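Local coordinates for protein thermoresistant glucokinase (PDB 4EUN) that probably phosphorylates gluconate or a related sugar at the expense of ATP, as a gluconokinase-type carbohydrate kinase, at residues R30-M35 with D127-D132. Numbering follows the deposited sequence.
Sequences RHVVVM and DFLHLD
With chi1, chi2 and chi3 all near -60°, the R30 side chain bends twice and presents its guanidinium edge to D127, whose own chi1 of -60° swings the carboxylate toward R30. The resulting salt bridge runs 2.9 Å from R30 NH2 to D127 OD2, in the guanidinium plane but from above the carboxylate, the two planes being almost perpendicular. A water steadies the corner: it donates to D127 OD2 and accepts from R30 NE and H31 N, while D127 OD1 hydrogen-bonds to S170 OG. Beyond this, strands 31-35 and 127-132 run parallel, joined by five backbone hydrogen bonds from D127 N to H31 O (2.9 Å) through to L131 N to M35 O (2.8 Å). They are adjacent central strands of the 2-3-1-4-5 parallel sheet of a P-loop kinase fold, and strand 31-35 leads into the probable Walker A loop. On one face L129 CD1 reaches between V32 CG1 (3.9 Å) and V34 CG2 (4.0 Å), and helix 180-191 packs over this face. On the other, F128 lies alongside V33, its CE2 3.7 Å from V33 CB. H130 NE2 also donates to D132 OD2.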
loop_
_atom_site.group_PDB
_atom_site.type_symbol
_atom_site.label_atom_id
_atom_site.label_comp_id
_atom_site.label_asym_id
_atom_site.label_seq_id
_atom_site.Cartn_x
_atom_site.Cartn_y
_atom_site.Cartn_z
ATOM N N ARG A 30 10.810 -10.142 10.318
ATOM C CA ARG A 30 10.734 -10.722 8.982
ATOM C C ARG A 30 10.454 -9.624 7.984
ATOM O O ARG A 30 9.763 -8.645 8.294
ATOM C CB ARG A 30 9.621 -11.764 8.909
ATOM C CG ARG A 30 9.799 -12.934 9.860
ATOM C CD ARG A 30 11.031 -13.754 9.507
ATOM N NE ARG A 30 10.925 -14.319 8.162
ATOM C CZ ARG A 30 10.303 -15.461 7.875
ATOM N NH1 ARG A 30 9.723 -16.167 8.832
ATOM N NH2 ARG A 30 10.255 -15.890 6.622
ATOM N N HIS A 31 10.985 -9.786 6.776
ATOM C CA HIS A 31 10.841 -8.767 5.755
ATOM C C HIS A 31 10.638 -9.429 4.415
ATOM O O HIS A 31 11.509 -10.149 3.931
ATOM C CB HIS A 31 12.059 -7.837 5.779
ATOM C CG HIS A 31 12.318 -7.292 7.148
ATOM N ND1 HIS A 31 11.642 -6.196 7.641
ATOM C CD2 HIS A 31 13.094 -7.744 8.160
ATOM C CE1 HIS A 31 12.012 -5.985 8.894
ATOM N NE2 HIS A 31 12.891 -6.905 9.231
ATOM N N VAL A 32 9.462 -9.195 3.846
ATOM C CA VAL A 32 9.031 -9.893 2.641
ATOM C C VAL A 32 8.891 -8.882 1.524
ATOM O O VAL A 32 8.415 -7.773 1.740
ATOM C CB VAL A 32 7.670 -10.601 2.875
ATOM C CG1 VAL A 32 7.235 -11.375 1.633
ATOM C CG2 VAL A 32 7.757 -11.536 4.079
ATOM N N VAL A 33 9.321 -9.266 0.325
ATOM C CA VAL A 33 9.112 -8.450 -0.862
ATOM C C VAL A 33 8.315 -9.262 -1.869
ATOM O O VAL A 33 8.726 -10.363 -2.230
ATOM C CB VAL A 33 10.455 -8.001 -1.504
ATOM C CG1 VAL A 33 10.204 -7.300 -2.837
ATOM C CG2 VAL A 33 11.203 -7.072 -0.547
ATOM N N VAL A 34 7.173 -8.722 -2.300
ATOM C CA VAL A 34 6.391 -9.342 -3.364
ATOM C C VAL A 34 6.804 -8.631 -4.629
ATOM O O VAL A 34 6.568 -7.442 -4.786
ATOM C CB VAL A 34 4.873 -9.175 -3.158
ATOM C CG1 VAL A 34 4.111 -9.956 -4.235
ATOM C CG2 VAL A 34 4.473 -9.663 -1.749
ATOM N N MET A 35 7.390 -9.383 -5.550
ATOM C CA MET A 35 7.978 -8.808 -6.739
ATOM C C MET A 35 7.216 -9.323 -7.952
ATOM O O MET A 35 6.899 -10.495 -8.034
ATOM C CB MET A 35 9.458 -9.197 -6.796
ATOM C CG MET A 35 10.063 -9.207 -8.171
ATOM S SD MET A 35 11.803 -9.682 -8.133
ATOM C CE MET A 35 11.742 -11.428 -7.718
ATOM N N ASP A 127 12.894 -12.070 2.222
ATOM C CA ASP A 127 12.300 -13.207 1.529
ATOM C C ASP A 127 11.462 -12.695 0.381
ATOM O O ASP A 127 10.696 -11.753 0.544
ATOM C CB ASP A 127 11.416 -14.013 2.485
ATOM C CG ASP A 127 12.181 -14.561 3.670
ATOM O OD1 ASP A 127 13.201 -15.260 3.462
ATOM O OD2 ASP A 127 11.762 -14.283 4.812
ATOM N N PHE A 128 11.606 -13.309 -0.792
ATOM C CA PHE A 128 10.913 -12.819 -1.973
ATOM C C PHE A 128 9.781 -13.729 -2.394
ATOM O O PHE A 128 9.933 -14.947 -2.423
ATOM C CB PHE A 128 11.915 -12.664 -3.136
ATOM C CG PHE A 128 12.869 -11.533 -2.935
ATOM C CD1 PHE A 128 14.030 -11.704 -2.188
ATOM C CD2 PHE A 128 12.578 -10.274 -3.451
ATOM C CE1 PHE A 128 14.897 -10.635 -1.970
ATOM C CE2 PHE A 128 13.438 -9.206 -3.242
ATOM C CZ PHE A 128 14.596 -9.386 -2.501
ATOM N N LEU A 129 8.635 -13.131 -2.703
ATOM C CA LEU A 129 7.553 -13.846 -3.368
ATOM C C LEU A 129 7.504 -13.301 -4.784
ATOM O O LEU A 129 7.185 -12.135 -5.010
ATOM C CB LEU A 129 6.219 -13.613 -2.651
ATOM C CG LEU A 129 6.168 -13.955 -1.162
ATOM C CD1 LEU A 129 4.825 -13.525 -0.591
ATOM C CD2 LEU A 129 6.399 -15.440 -0.928
ATOM N N HIS A 130 7.852 -14.144 -5.744
ATOM C CA HIS A 130 7.921 -13.714 -7.139
ATOM C C HIS A 130 6.622 -14.084 -7.863
ATOM O O HIS A 130 6.398 -15.247 -8.196
ATOM C CB HIS A 130 9.129 -14.369 -7.805
ATOM C CG HIS A 130 9.237 -14.118 -9.276
ATOM N ND1 HIS A 130 10.086 -14.850 -10.079
ATOM C CD2 HIS A 130 8.622 -13.223 -10.086
ATOM C CE1 HIS A 130 9.978 -14.425 -11.327
ATOM N NE2 HIS A 130 9.097 -13.445 -11.363
ATOM N N LEU A 131 5.764 -13.087 -8.071
ATOM C CA LEU A 131 4.458 -13.291 -8.684
ATOM C C LEU A 131 4.598 -13.080 -10.182
ATOM O O LEU A 131 4.984 -11.998 -10.638
ATOM C CB LEU A 131 3.452 -12.302 -8.093
ATOM C CG LEU A 131 1.967 -12.423 -8.441
ATOM C CD1 LEU A 131 1.373 -13.711 -7.910
ATOM C CD2 LEU A 131 1.247 -11.242 -7.837
ATOM N N ASP A 132 4.305 -14.114 -10.960
ATOM C CA ASP A 132 4.566 -14.015 -12.377
ATOM C C ASP A 132 3.779 -15.042 -13.172
ATOM O O ASP A 132 3.147 -15.936 -12.614
ATOM C CB ASP A 132 6.061 -14.181 -12.614
ATOM C CG ASP A 132 6.560 -13.368 -13.778
ATOM O OD1 ASP A 132 5.749 -13.001 -14.652
ATOM O OD2 ASP A 132 7.771 -13.085 -13.819
HETATM O O HOH W 1 12.583 -12.212 6.488
#